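Local coordinates for protein 3-oxoadipate enol-lactonase (Burkholderia xenovorans, PDB 2XUA) that probably catalyses the hydrolysis of 3-oxoadipate enol-lactone to 3-oxoadipate in the bacterial breakdown of catechol and related aromatic compounds, at residues L31-G36 with S40-Q45; P156-A161 with D176-T181; A161-M164 with V169-A172. All coordinates share one frame; numbering follows the deposited sequence.

Contact 1 of 3, residues L31-G36 with S40-Q45; sequences LSNSLG and SMWAPQ. With SHF (laevulinic acid), chain C.
Leu31 and Trp42 face each other across the turn that leaves strand 28-32, their CA atoms 7.7 Å apart. The CA atoms of Asn33 and Met41 are 7.3 Å apart. Segment 31-36 runs out of the strand into a loop, while segment 40-45 carries the end of a 3-10 segment, in which Ala43 N bonds to Ser40 O, and leads into helix 43-52. The contact is built mainly by packing round the Trp42 indole. Leu31 CB sits over one face in a CH-pi contact, 3.7 Å from the five-membered ring centroid and only 10° off its normal. Further along the same side chain, Leu31 CD1 reaches Trp42 CG at 3.7 Å. The opposite face is covered by the CE methyl of Met41, a selenomethionine whose chain folds back at chi3 (-73°) over its neighbour. Its SE, in turn, lies 3.6 Å from Ser34 N and packs against Asn33 CA. At the indole edge, Ser32 O approaches Trp42 CZ2 at 3.4 Å. The loop then reaches the ligand: Ser34 OG is 3.5 Å from C5 of laevulinic acid, and the Leu35 side chain lies along its keto end. In alpha/beta hydrolases, the loop after this strand usually contributes to the oxyanion hole. Strand 28-32, helix 43-52 and strand 54-58 form a beta-alpha-beta unit; the first strand lies between strands 54-58 and 94-99, and Trp42 packs on Arg57, Cys97 and Leu99.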
ATOM      1  N   LEU B  31     -12.654  -8.016  -6.817  1.00 11.54           N
ATOM      2  CA  LEU B  31     -12.921  -6.629  -6.349  1.00 11.02           C
ATOM      3  C   LEU B  31     -12.341  -5.743  -7.455  1.00 10.80           C
ATOM      4  O   LEU B  31     -11.260  -6.058  -7.960  1.00 11.16           O
ATOM      5  CB  LEU B  31     -12.135  -6.420  -5.036  1.00 10.55           C
ATOM      6  CG  LEU B  31     -12.621  -7.353  -3.916  1.00 11.92           C
ATOM      7  CD1 LEU B  31     -11.928  -7.034  -2.528  1.00  9.40           C
ATOM      8  CD2 LEU B  31     -14.160  -7.255  -3.781  1.00 12.90           C
ATOM      9  N   SER B  32     -12.940  -4.586  -7.734  1.00 10.37           N
ATOM     10  CA  SER B  32     -12.353  -3.710  -8.733  1.00 10.16           C
ATOM     11  C   SER B  32     -12.286  -2.278  -8.239  1.00  9.64           C
ATOM     12  O   SER B  32     -13.229  -1.787  -7.646  1.00 10.24           O
ATOM     13  CB  SER B  32     -13.157  -3.859 -10.047  1.00 10.34           C
ATOM     14  OG  SER B  32     -12.471  -3.116 -11.056  1.00 13.66           O
ATOM     15  N   ASN B  33     -11.122  -1.649  -8.389  1.00 10.96           N
ATOM     16  CA  ASN B  33     -10.731  -0.450  -7.637  1.00 10.81           C
ATOM     17  C   ASN B  33     -11.295   0.851  -8.293  1.00 13.11           C
ATOM     18  O   ASN B  33     -11.750   0.879  -9.444  1.00 11.24           O
ATOM     19  CB  ASN B  33      -9.204  -0.234  -7.671  1.00  8.53           C
ATOM     20  CG  ASN B  33      -8.384  -1.453  -7.255  1.00 10.95           C
ATOM     21  OD1 ASN B  33      -7.187  -1.540  -7.556  1.00 16.79           O
ATOM     22  ND2 ASN B  33      -9.009  -2.401  -6.613  1.00  6.73           N
ATOM     23  N   SER B  34     -11.240   1.912  -7.515  1.00 13.20           N
ATOM     24  CA  SER B  34     -11.535   3.282  -7.996  1.00 14.08           C
ATOM     25  C   SER B  34     -10.378   3.849  -8.797  1.00 13.62           C
ATOM     26  O   SER B  34      -9.189   3.493  -8.568  1.00 12.67           O
ATOM     27  CB  SER B  34     -11.705   4.172  -6.753  1.00 14.65           C
ATOM     28  OG  SER B  34     -12.390   5.391  -7.141  1.00 20.70           O
ATOM     29  N   LEU B  35     -10.681   4.801  -9.696  1.00 12.18           N
ATOM     30  CA  LEU B  35      -9.628   5.622 -10.296  1.00 13.19           C
ATOM     31  C   LEU B  35      -8.655   6.236  -9.272  1.00 11.61           C
ATOM     32  O   LEU B  35      -9.081   6.855  -8.317  1.00 12.40           O
ATOM     33  CB  LEU B  35     -10.271   6.735 -11.158  1.00 13.91           C
ATOM     34  CG  LEU B  35      -9.369   7.665 -11.916  1.00 15.69           C
ATOM     35  CD1 LEU B  35      -8.638   6.893 -13.000  1.00 13.09           C
ATOM     36  CD2 LEU B  35     -10.258   8.764 -12.480  1.00 18.31           C
ATOM     37  N   GLY B  36      -7.335   6.135  -9.528  1.00 11.45           N
ATOM     38  CA  GLY B  36      -6.304   6.711  -8.660  1.00 11.89           C
ATOM     39  C   GLY B  36      -6.066   5.892  -7.387  1.00 11.99           C
ATOM     40  O   GLY B  36      -5.450   6.394  -6.458  1.00 12.08           O
ATOM     41  N   SER B  40      -4.603  -2.048  -2.557  1.00 11.13           N
ATOM     42  CA  SER B  40      -4.571  -1.839  -1.101  1.00 11.75           C
ATOM     43  C   SER B  40      -5.837  -1.192  -0.585  1.00 12.74           C
ATOM     44  O   SER B  40      -6.159  -1.267   0.631  1.00 11.37           O
ATOM     45  CB  SER B  40      -3.328  -1.003  -0.675  1.00 10.00           C
ATOM     46  OG  SER B  40      -3.407   0.383  -1.112  1.00 12.55           O
HETATM   47  N   MSE B  41      -6.582  -0.529  -1.483  1.00 13.34           N
HETATM   48  CA  MSE B  41      -7.811   0.166  -1.005  1.00 11.45           C
HETATM   49  C   MSE B  41      -8.848  -0.802  -0.435  1.00 11.38           C
HETATM   50  O   MSE B  41      -9.665  -0.402   0.355  1.00  8.63           O
HETATM   51  CB  MSE B  41      -8.431   1.017  -2.110  1.00 12.04           C
HETATM   52  CG  MSE B  41      -8.988   0.147  -3.246  1.00 10.64           C
HETATM   53 SE   MSE B  41     -10.367   1.149  -4.135  1.00 20.93          SE
HETATM   54  CE  MSE B  41     -11.802   1.071  -2.826  1.00 13.28           C
ATOM     55  N   TRP B  42      -8.778  -2.104  -0.788  1.00 11.59           N
ATOM     56  CA  TRP B  42      -9.751  -3.066  -0.309  1.00 10.73           C
ATOM     57  C   TRP B  42      -9.240  -3.796   0.941  1.00 12.08           C
ATOM     58  O   TRP B  42      -9.856  -4.719   1.399  1.00 11.79           O
ATOM     59  CB  TRP B  42      -9.963  -4.128  -1.402  1.00 12.48           C
ATOM     60  CG  TRP B  42     -10.698  -3.576  -2.585  1.00 10.95           C
ATOM     61  CD1 TRP B  42     -10.213  -3.424  -3.844  1.00  7.81           C
ATOM     62  CD2 TRP B  42     -12.083  -3.171  -2.617  1.00 11.00           C
ATOM     63  NE1 TRP B  42     -11.189  -2.878  -4.655  1.00 11.40           N
ATOM     64  CE2 TRP B  42     -12.351  -2.727  -3.942  1.00 12.83           C
ATOM     65  CE3 TRP B  42     -13.084  -3.080  -1.654  1.00 14.74           C
ATOM     66  CZ2 TRP B  42     -13.605  -2.229  -4.345  1.00 12.27           C
ATOM     67  CZ3 TRP B  42     -14.351  -2.607  -2.036  1.00 15.69           C
ATOM     68  CH2 TRP B  42     -14.590  -2.166  -3.389  1.00 12.01           C
ATOM     69  N   ALA B  43      -8.067  -3.431   1.446  1.00 10.69           N
ATOM     70  CA  ALA B  43      -7.538  -4.161   2.572  1.00 11.04           C
ATOM     71  C   ALA B  43      -8.551  -4.300   3.752  1.00 11.08           C
ATOM     72  O   ALA B  43      -8.624  -5.375   4.373  1.00 11.90           O
ATOM     73  CB  ALA B  43      -6.147  -3.498   3.048  1.00  9.44           C
ATOM     74  N   PRO B  44      -9.385  -3.259   4.043  1.00 11.89           N
ATOM     75  CA  PRO B  44     -10.312  -3.497   5.211  1.00 13.40           C
ATOM     76  C   PRO B  44     -11.349  -4.597   4.998  1.00 12.97           C
ATOM     77  O   PRO B  44     -11.888  -5.135   5.961  1.00 11.76           O
ATOM     78  CB  PRO B  44     -11.005  -2.122   5.430  1.00 12.82           C
ATOM     79  CG  PRO B  44      -9.947  -1.098   4.877  1.00 13.41           C
ATOM     80  CD  PRO B  44      -9.532  -1.886   3.551  1.00 12.69           C
ATOM     81  N   GLN B  45     -11.634  -4.921   3.738  1.00 13.02           N
ATOM     82  CA  GLN B  45     -12.585  -5.979   3.454  1.00 11.96           C
ATOM     83  C   GLN B  45     -12.001  -7.425   3.369  1.00 12.34           C
ATOM     84  O   GLN B  45     -12.760  -8.416   3.298  1.00 13.22           O
ATOM     85  CB  GLN B  45     -13.309  -5.661   2.131  1.00 11.92           C
ATOM     86  CG  GLN B  45     -14.451  -4.619   2.273  1.00 14.43           C
ATOM     87  CD  GLN B  45     -13.918  -3.224   2.609  1.00 15.31           C
ATOM     88  OE1 GLN B  45     -14.395  -2.537   3.550  1.00 17.70           O
ATOM     89  NE2 GLN B  45     -12.913  -2.798   1.857  1.00 11.06           N
TER
HETATM   90  C4  SHF C1265     -10.780   9.752  -9.025  1.00 26.30           C
HETATM   91  C5  SHF C1265     -11.151   8.424  -8.353  1.00 24.90           C
HETATM   92  C3  SHF C1265     -11.886  10.728  -9.461  1.00 26.34           C
HETATM   93  C2  SHF C1265     -13.269  10.653  -8.766  1.00 34.54           C
HETATM   94  C1  SHF C1265     -14.059  12.027  -8.852  1.00 35.39           C
HETATM   95  O4  SHF C1265      -9.582  10.057  -9.174  1.00 18.91           O
HETATM   96  O1  SHF C1265     -13.949  12.735  -7.834  1.00 36.43           O
HETATM   97  OH1 SHF C1265     -14.814  12.319  -9.841  1.00 37.78           O

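Contact 2 of 3, residues P156-A161 with D176-T181; sequences PRWFTA and DVFVHT. With SHF (laevulinic acid), chain C.
Phe178 turns an edge toward the face of the Trp158 six-membered ring, an offset edge-to-face pair with centroids 5.6 Å apart and planes at 79°. The closest approach is between Phe178 CD1 and Trp158 CH2, at 3.6 Å. The phenyl gets there because its CG stands anti to the backbone N (chi1 -177°), which carries the ring from helix 168-179 toward the loop 156-161. No hydrogen bond joins the two segments, and these two rings account for the direct contact between them.

Laevulinic acid, a product analogue, bridges the two segments at its methyl ketone end, while its carboxylate is held by 156-161 through Arg157. Its C5 methyl lies at the edge of the indole, near Trp158 CZ2, and its keto oxygen O4 lies in the plane of the Phe178 ring, 3.6 Å from CE1. At the other end Arg157 meets the carboxylate edge-on. NE donates to O1 at 2.8 Å with an N-H...O angle of 150°, while NH2 adds a straight but weak bond to OH1 at 3.5 Å. A bend at chi3 of Arg157 swings the guanidinium round to the acid. Tyr186 OH provides a further hydrogen bond to the ligand, and the indole of Trp158 also meets the ring of His244, a residue of the probable catalytic triad. Asp176, on the helix that carries Phe178, forms salt bridges to Arg17 and Arg57 of the second subunit.

In this part of the cap the pocket is thus divided by chemistry: aromatic edges border the methyl ketone, whereas Arg157 would favour an ionised carboxylate. Such a division is consistent with recognition of the acid group of an oxo-acid product by the cap.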
ATOM      1  N   PRO B 156     -10.216  15.433  -1.349  1.00 20.98           N
ATOM      2  CA  PRO B 156     -11.308  15.880  -0.520  1.00 20.38           C
ATOM      3  C   PRO B 156     -12.639  15.392  -1.024  1.00 19.73           C
ATOM      4  O   PRO B 156     -13.613  15.423  -0.265  1.00 20.66           O
ATOM      5  CB  PRO B 156     -11.225  17.423  -0.614  1.00 20.52           C
ATOM      6  CG  PRO B 156      -9.743  17.647  -0.874  1.00 23.37           C
ATOM      7  CD  PRO B 156      -9.466  16.568  -1.901  1.00 21.41           C
ATOM      8  N   ARG B 157     -12.716  14.946  -2.276  1.00 18.62           N
ATOM      9  CA  ARG B 157     -13.996  14.391  -2.747  1.00 17.91           C
ATOM     10  C   ARG B 157     -14.218  12.950  -2.272  1.00 16.82           C
ATOM     11  O   ARG B 157     -15.292  12.380  -2.499  1.00 15.35           O
ATOM     12  CB  ARG B 157     -14.071  14.470  -4.277  1.00 18.77           C
ATOM     13  CG  ARG B 157     -14.246  15.943  -4.754  1.00 21.19           C
ATOM     14  CD  ARG B 157     -13.793  16.102  -6.220  1.00 21.81           C
ATOM     15  NE  ARG B 157     -14.642  15.371  -7.175  1.00 28.62           N
ATOM     16  CZ  ARG B 157     -15.926  15.659  -7.461  1.00 34.28           C
ATOM     17  NH1 ARG B 157     -16.571  16.668  -6.843  1.00 30.66           N
ATOM     18  NH2 ARG B 157     -16.574  14.923  -8.372  1.00 32.89           N
ATOM     19  N   TRP B 158     -13.205  12.357  -1.648  1.00 15.58           N
ATOM     20  CA  TRP B 158     -13.248  10.921  -1.323  1.00 14.55           C
ATOM     21  C   TRP B 158     -13.631  10.677   0.116  1.00 15.03           C
ATOM     22  O   TRP B 158     -14.155   9.622   0.435  1.00 15.97           O
ATOM     23  CB  TRP B 158     -11.858  10.318  -1.547  1.00 13.26           C
ATOM     24  CG  TRP B 158     -11.526  10.101  -2.996  1.00 17.14           C
ATOM     25  CD1 TRP B 158     -12.215  10.539  -4.118  1.00 17.52           C
ATOM     26  CD2 TRP B 158     -10.389   9.373  -3.477  1.00 14.33           C
ATOM     27  NE1 TRP B 158     -11.532  10.143  -5.268  1.00 19.23           N
ATOM     28  CE2 TRP B 158     -10.419   9.416  -4.884  1.00 18.57           C
ATOM     29  CE3 TRP B 158      -9.334   8.711  -2.830  1.00 15.36           C
ATOM     30  CZ2 TRP B 158      -9.440   8.819  -5.655  1.00 18.35           C
ATOM     31  CZ3 TRP B 158      -8.375   8.092  -3.592  1.00 15.37           C
ATOM     32  CH2 TRP B 158      -8.422   8.166  -5.004  1.00 17.28           C
ATOM     33  N   PHE B 159     -13.359  11.637   1.006  1.00 15.16           N
ATOM     34  CA  PHE B 159     -13.698  11.444   2.426  1.00 15.57           C
ATOM     35  C   PHE B 159     -14.350  12.678   2.948  1.00 16.76           C
ATOM     36  O   PHE B 159     -14.046  13.758   2.418  1.00 15.71           O
ATOM     37  CB  PHE B 159     -12.395  11.205   3.226  1.00 15.31           C
ATOM     38  CG  PHE B 159     -11.642   9.975   2.777  1.00 15.95           C
ATOM     39  CD1 PHE B 159     -12.106   8.712   3.079  1.00 16.09           C
ATOM     40  CD2 PHE B 159     -10.503  10.095   2.007  1.00 17.01           C
ATOM     41  CE1 PHE B 159     -11.420   7.544   2.667  1.00 15.87           C
ATOM     42  CE2 PHE B 159      -9.814   8.945   1.589  1.00 20.82           C
ATOM     43  CZ  PHE B 159     -10.283   7.643   1.961  1.00 12.50           C
ATOM     44  N   THR B 160     -15.207  12.563   3.972  1.00 16.76           N
ATOM     45  CA  THR B 160     -15.719  13.789   4.624  1.00 17.91           C
ATOM     46  C   THR B 160     -14.536  14.493   5.298  1.00 18.83           C
ATOM     47  O   THR B 160     -13.483  13.858   5.549  1.00 17.25           O
ATOM     48  CB  THR B 160     -16.823  13.474   5.654  1.00 19.38           C
ATOM     49  OG1 THR B 160     -16.272  12.624   6.680  1.00 18.12           O
ATOM     50  CG2 THR B 160     -17.987  12.752   4.944  1.00 18.33           C
ATOM     51  N   ALA B 161     -14.652  15.808   5.465  1.00 17.57           N
ATOM     52  CA  ALA B 161     -13.654  16.618   6.185  1.00 18.25           C
ATOM     53  C   ALA B 161     -13.310  16.003   7.537  1.00 17.45           C
ATOM     54  O   ALA B 161     -12.140  15.995   7.967  1.00 18.96           O
ATOM     55  CB  ALA B 161     -14.169  18.077   6.404  1.00 17.07           C
ATOM     56  N   ASP B 176      -0.516   8.580  -1.103  1.00 16.95           N
ATOM     57  CA  ASP B 176       0.765   8.128  -1.703  1.00 18.05           C
ATOM     58  C   ASP B 176       0.474   7.320  -2.938  1.00 16.80           C
ATOM     59  O   ASP B 176       1.179   7.440  -3.950  1.00 16.46           O
ATOM     60  CB  ASP B 176       1.630   7.313  -0.716  1.00 18.18           C
ATOM     61  CG  ASP B 176       3.094   7.144  -1.184  1.00 20.97           C
ATOM     62  OD1 ASP B 176       3.696   8.139  -1.611  1.00 20.48           O
ATOM     63  OD2 ASP B 176       3.643   6.000  -1.129  1.00 25.20           O
ATOM     64  N   VAL B 177      -0.560   6.499  -2.891  1.00 13.95           N
ATOM     65  CA  VAL B 177      -0.891   5.663  -4.066  1.00 13.56           C
ATOM     66  C   VAL B 177      -1.411   6.556  -5.195  1.00 14.58           C
ATOM     67  O   VAL B 177      -1.009   6.424  -6.382  1.00 13.25           O
ATOM     68  CB  VAL B 177      -1.982   4.642  -3.684  1.00 13.49           C
ATOM     69  CG1 VAL B 177      -2.548   3.939  -4.939  1.00 11.84           C
ATOM     70  CG2 VAL B 177      -1.366   3.620  -2.659  1.00 11.84           C
ATOM     71  N   PHE B 178      -2.275   7.494  -4.818  1.00 12.62           N
ATOM     72  CA  PHE B 178      -2.845   8.408  -5.839  1.00 14.72           C
ATOM     73  C   PHE B 178      -1.705   9.173  -6.551  1.00 15.00           C
ATOM     74  O   PHE B 178      -1.573   9.103  -7.766  1.00 15.50           O
ATOM     75  CB  PHE B 178      -3.832   9.351  -5.159  1.00 13.72           C
ATOM     76  CG  PHE B 178      -4.521  10.258  -6.118  1.00 17.99           C
ATOM     77  CD1 PHE B 178      -5.741   9.901  -6.649  1.00 13.60           C
ATOM     78  CD2 PHE B 178      -3.908  11.440  -6.545  1.00 19.41           C
ATOM     79  CE1 PHE B 178      -6.406  10.770  -7.551  1.00 15.00           C
ATOM     80  CE2 PHE B 178      -4.549  12.292  -7.491  1.00 15.04           C
ATOM     81  CZ  PHE B 178      -5.778  11.936  -7.983  1.00 13.03           C
ATOM     82  N   VAL B 179      -0.805   9.802  -5.794  1.00 15.01           N
ATOM     83  CA  VAL B 179       0.177  10.668  -6.420  1.00 16.24           C
ATOM     84  C   VAL B 179       1.236   9.924  -7.204  1.00 16.64           C
ATOM     85  O   VAL B 179       1.910  10.555  -7.992  1.00 15.65           O
ATOM     86  CB  VAL B 179       0.806  11.763  -5.485  1.00 17.01           C
ATOM     87  CG1 VAL B 179      -0.275  12.561  -4.839  1.00 15.93           C
ATOM     88  CG2 VAL B 179       1.729  11.127  -4.423  1.00 18.53           C
ATOM     89  N   HIS B 180       1.377   8.607  -6.989  1.00 14.71           N
ATOM     90  CA  HIS B 180       2.328   7.831  -7.741  1.00 15.40           C
ATOM     91  C   HIS B 180       1.677   7.038  -8.855  1.00 15.93           C
ATOM     92  O   HIS B 180       2.353   6.265  -9.545  1.00 15.17           O
ATOM     93  CB  HIS B 180       3.160   6.966  -6.793  1.00 16.68           C
ATOM     94  CG  HIS B 180       4.181   7.796  -6.078  1.00 18.06           C
ATOM     95  ND1 HIS B 180       5.405   8.081  -6.639  1.00 18.89           N
ATOM     96  CD2 HIS B 180       4.105   8.518  -4.935  1.00 18.32           C
ATOM     97  CE1 HIS B 180       6.056   8.913  -5.842  1.00 23.25           C
ATOM     98  NE2 HIS B 180       5.286   9.199  -4.808  1.00 21.32           N
ATOM     99  N   THR B 181       0.384   7.294  -9.086  1.00 14.68           N
ATOM    100  CA  THR B 181      -0.305   6.676 -10.247  1.00 17.36           C
ATOM    101  C   THR B 181       0.284   7.245 -11.528  1.00 18.22           C
ATOM    102  O   THR B 181       0.476   8.466 -11.629  1.00 17.96           O
ATOM    103  CB  THR B 181      -1.817   6.923 -10.176  1.00 16.25           C
ATOM    104  OG1 THR B 181      -2.289   6.276  -8.978  1.00 18.95           O
ATOM    105  CG2 THR B 181      -2.583   6.238 -11.334  1.00 15.90           C
TER
HETATM  106  C4  SHF C1265     -10.780   9.752  -9.025  1.00 26.30           C
HETATM  107  C5  SHF C1265     -11.151   8.424  -8.353  1.00 24.90           C
HETATM  108  C3  SHF C1265     -11.886  10.728  -9.461  1.00 26.34           C
HETATM  109  C2  SHF C1265     -13.269  10.653  -8.766  1.00 34.54           C
HETATM  110  C1  SHF C1265     -14.059  12.027  -8.852  1.00 35.39           C
HETATM  111  O4  SHF C1265      -9.582  10.057  -9.174  1.00 18.91           O
HETATM  112  O1  SHF C1265     -13.949  12.735  -7.834  1.00 36.43           O
HETATM  113  OH1 SHF C1265     -14.814  12.319  -9.841  1.00 37.78           O

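Contact 3 of 3, residues A161-M164 with V169-A172; sequences ADYM and VVLA
Tyr163 and Met164 of helix 161-166 pack on Val170 and Leu171 of helix 168-179, two successive helices of the alpha-helical cap on the alpha/beta hydrolase core. The backbones come nearest at Met164 and Leu171, whose CA atoms are 6.5 Å apart. Between these residues the packing is tight: Leu171 CD1 presses against Met164 CA and against Met164 CG, each at 3.4 Å, shorter than usual for two carbons. Leu171 also has uncommon torsions (chi1 -94°, chi2 110°), so the closeness may reflect local strain or simply how this side chain was modelled. Its other methyl, CD2, extends alongside the selenomethionine chain to lie 3.9 Å from Met164 SE.

One residue earlier in each helix, the contact is looser. The Tyr163 ring, with CG anti to the backbone N, extends across to Val170 and meets that side chain at about a right angle. The phenol oxygen sits at the fork of the isopropyl group, 3.6 Å from both Val170 CG1 and Val170 CG2. Nearer the base of the ring, Tyr163 CD2 lies 4.0 Å from Leu171 CD1, so that methyl fills the angle between the tyrosine and Met164. The carbon contacts are apolar, the phenol oxygen meets only Val170 within these segments, and no hydrogen bond crosses between them.

In the next shell, Phe159 lies against Met164 and Leu171, and its ring meets that of Tyr163 with planes about 20° apart. Ile248 packs on both Tyr163 and Val170, while the Val170 of the second subunit meets its counterpart here, bringing this helix pair to the dimer interface. At the start of helix 161-166, Thr160 occupies the N-cap position, its OG1 weakly hydrogen-bonded to the backbone N of Tyr163 and also hydrogen-bonded to Glu249 OE2.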
ATOM      1  N   ALA B 161     -14.652  15.808   5.465  1.00 17.57           N
ATOM      2  CA  ALA B 161     -13.654  16.618   6.185  1.00 18.25           C
ATOM      3  C   ALA B 161     -13.310  16.003   7.537  1.00 17.45           C
ATOM      4  O   ALA B 161     -12.140  15.995   7.967  1.00 18.96           O
ATOM      5  CB  ALA B 161     -14.169  18.077   6.404  1.00 17.07           C
ATOM      6  N   ASP B 162     -14.316  15.512   8.225  1.00 19.07           N
ATOM      7  CA  ASP B 162     -14.078  15.041   9.576  1.00 20.30           C
ATOM      8  C   ASP B 162     -13.228  13.762   9.536  1.00 20.78           C
ATOM      9  O   ASP B 162     -12.342  13.582  10.356  1.00 20.13           O
ATOM     10  CB  ASP B 162     -15.405  14.697  10.224  1.00 22.47           C
ATOM     11  CG  ASP B 162     -15.245  14.076  11.624  1.00 25.02           C
ATOM     12  OD1 ASP B 162     -14.533  14.647  12.499  1.00 30.76           O
ATOM     13  OD2 ASP B 162     -15.848  13.013  11.843  1.00 29.79           O
ATOM     14  N   TYR B 163     -13.538  12.849   8.622  1.00 18.77           N
ATOM     15  CA  TYR B 163     -12.748  11.606   8.545  1.00 17.67           C
ATOM     16  C   TYR B 163     -11.329  11.974   8.225  1.00 18.45           C
ATOM     17  O   TYR B 163     -10.400  11.362   8.749  1.00 17.90           O
ATOM     18  CB  TYR B 163     -13.296  10.675   7.461  1.00 16.20           C
ATOM     19  CG  TYR B 163     -12.504   9.379   7.367  1.00 15.92           C
ATOM     20  CD1 TYR B 163     -12.841   8.311   8.138  1.00 11.13           C
ATOM     21  CD2 TYR B 163     -11.421   9.261   6.516  1.00 13.94           C
ATOM     22  CE1 TYR B 163     -12.090   7.131   8.109  1.00 15.73           C
ATOM     23  CE2 TYR B 163     -10.655   8.111   6.491  1.00 16.29           C
ATOM     24  CZ  TYR B 163     -11.023   7.042   7.290  1.00 18.25           C
ATOM     25  OH  TYR B 163     -10.311   5.889   7.280  1.00 17.29           O
HETATM   26  N   MSE B 164     -11.147  12.937   7.308  1.00 17.97           N
HETATM   27  CA  MSE B 164      -9.806  13.271   6.911  1.00 21.35           C
HETATM   28  C   MSE B 164      -9.019  13.841   8.080  1.00 20.73           C
HETATM   29  O   MSE B 164      -7.867  13.462   8.322  1.00 20.43           O
HETATM   30  CB  MSE B 164      -9.838  14.257   5.754  1.00 22.17           C
HETATM   31  CG  MSE B 164     -10.254  13.587   4.499  1.00 27.34           C
HETATM   32 SE   MSE B 164      -9.895  14.756   2.987  1.00 46.78          SE
HETATM   33  CE  MSE B 164     -10.917  16.307   3.575  1.00 36.68           C
ATOM     34  N   VAL B 169      -3.200   9.169   8.889  1.00 15.26           N
ATOM     35  CA  VAL B 169      -2.339   8.082   8.395  1.00 13.93           C
ATOM     36  C   VAL B 169      -3.023   7.395   7.173  1.00 12.99           C
ATOM     37  O   VAL B 169      -2.368   7.158   6.158  1.00 14.01           O
ATOM     38  CB  VAL B 169      -1.963   7.025   9.506  1.00 14.53           C
ATOM     39  CG1 VAL B 169      -1.369   5.731   8.900  1.00 12.71           C
ATOM     40  CG2 VAL B 169      -0.883   7.561  10.484  1.00 16.05           C
ATOM     41  N   VAL B 170      -4.303   7.065   7.315  1.00 13.53           N
ATOM     42  CA  VAL B 170      -5.103   6.514   6.184  1.00 11.86           C
ATOM     43  C   VAL B 170      -4.984   7.499   5.023  1.00 12.82           C
ATOM     44  O   VAL B 170      -4.681   7.122   3.919  1.00 12.42           O
ATOM     45  CB  VAL B 170      -6.546   6.342   6.531  1.00 11.03           C
ATOM     46  CG1 VAL B 170      -7.312   5.786   5.271  1.00 10.84           C
ATOM     47  CG2 VAL B 170      -6.737   5.310   7.675  1.00 10.74           C
ATOM     48  N   LEU B 171      -5.212   8.790   5.269  1.00 14.56           N
ATOM     49  CA  LEU B 171      -5.090   9.755   4.140  1.00 14.64           C
ATOM     50  C   LEU B 171      -3.742   9.745   3.456  1.00 14.69           C
ATOM     51  O   LEU B 171      -3.673   9.782   2.215  1.00 16.69           O
ATOM     52  CB  LEU B 171      -5.543  11.187   4.522  1.00 15.15           C
ATOM     53  CG  LEU B 171      -6.983  11.045   4.036  1.00 21.66           C
ATOM     54  CD1 LEU B 171      -8.071  10.995   5.138  1.00 24.12           C
ATOM     55  CD2 LEU B 171      -7.352  11.752   2.682  1.00 20.41           C
ATOM     56  N   ALA B 172      -2.663   9.798   4.247  1.00 13.21           N
ATOM     57  CA  ALA B 172      -1.318   9.795   3.694  1.00 13.90           C
ATOM     58  C   ALA B 172      -1.051   8.555   2.830  1.00 14.35           C
ATOM     59  O   ALA B 172      -0.417   8.645   1.770  1.00 11.73           O
ATOM     60  CB  ALA B 172      -0.272   9.925   4.834  1.00 15.50           C
TER

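How the contacts relate
From the N terminus, contact 1 closes first, spanning a short turn between strand 28-32 and helix 43-52 of the core. The chain then passes through more of the core and the first helices of the cap before contact 2 opens at 156-161, and that contact closes a longer, almost wholly helical loop at 176-181. Contact 3 lies within this loop: it shares Ala161 with contact 2, uses the same helix 168-179, and touches contact 2 where Phe159 CB lies 3.4 Å from Met164 CG. Contacts 1 and 2 meet round the ligand, with Leu35 O 3.3 Å from Trp158 CZ2, and so join core to cap. Contacts 1 and 3 do not touch.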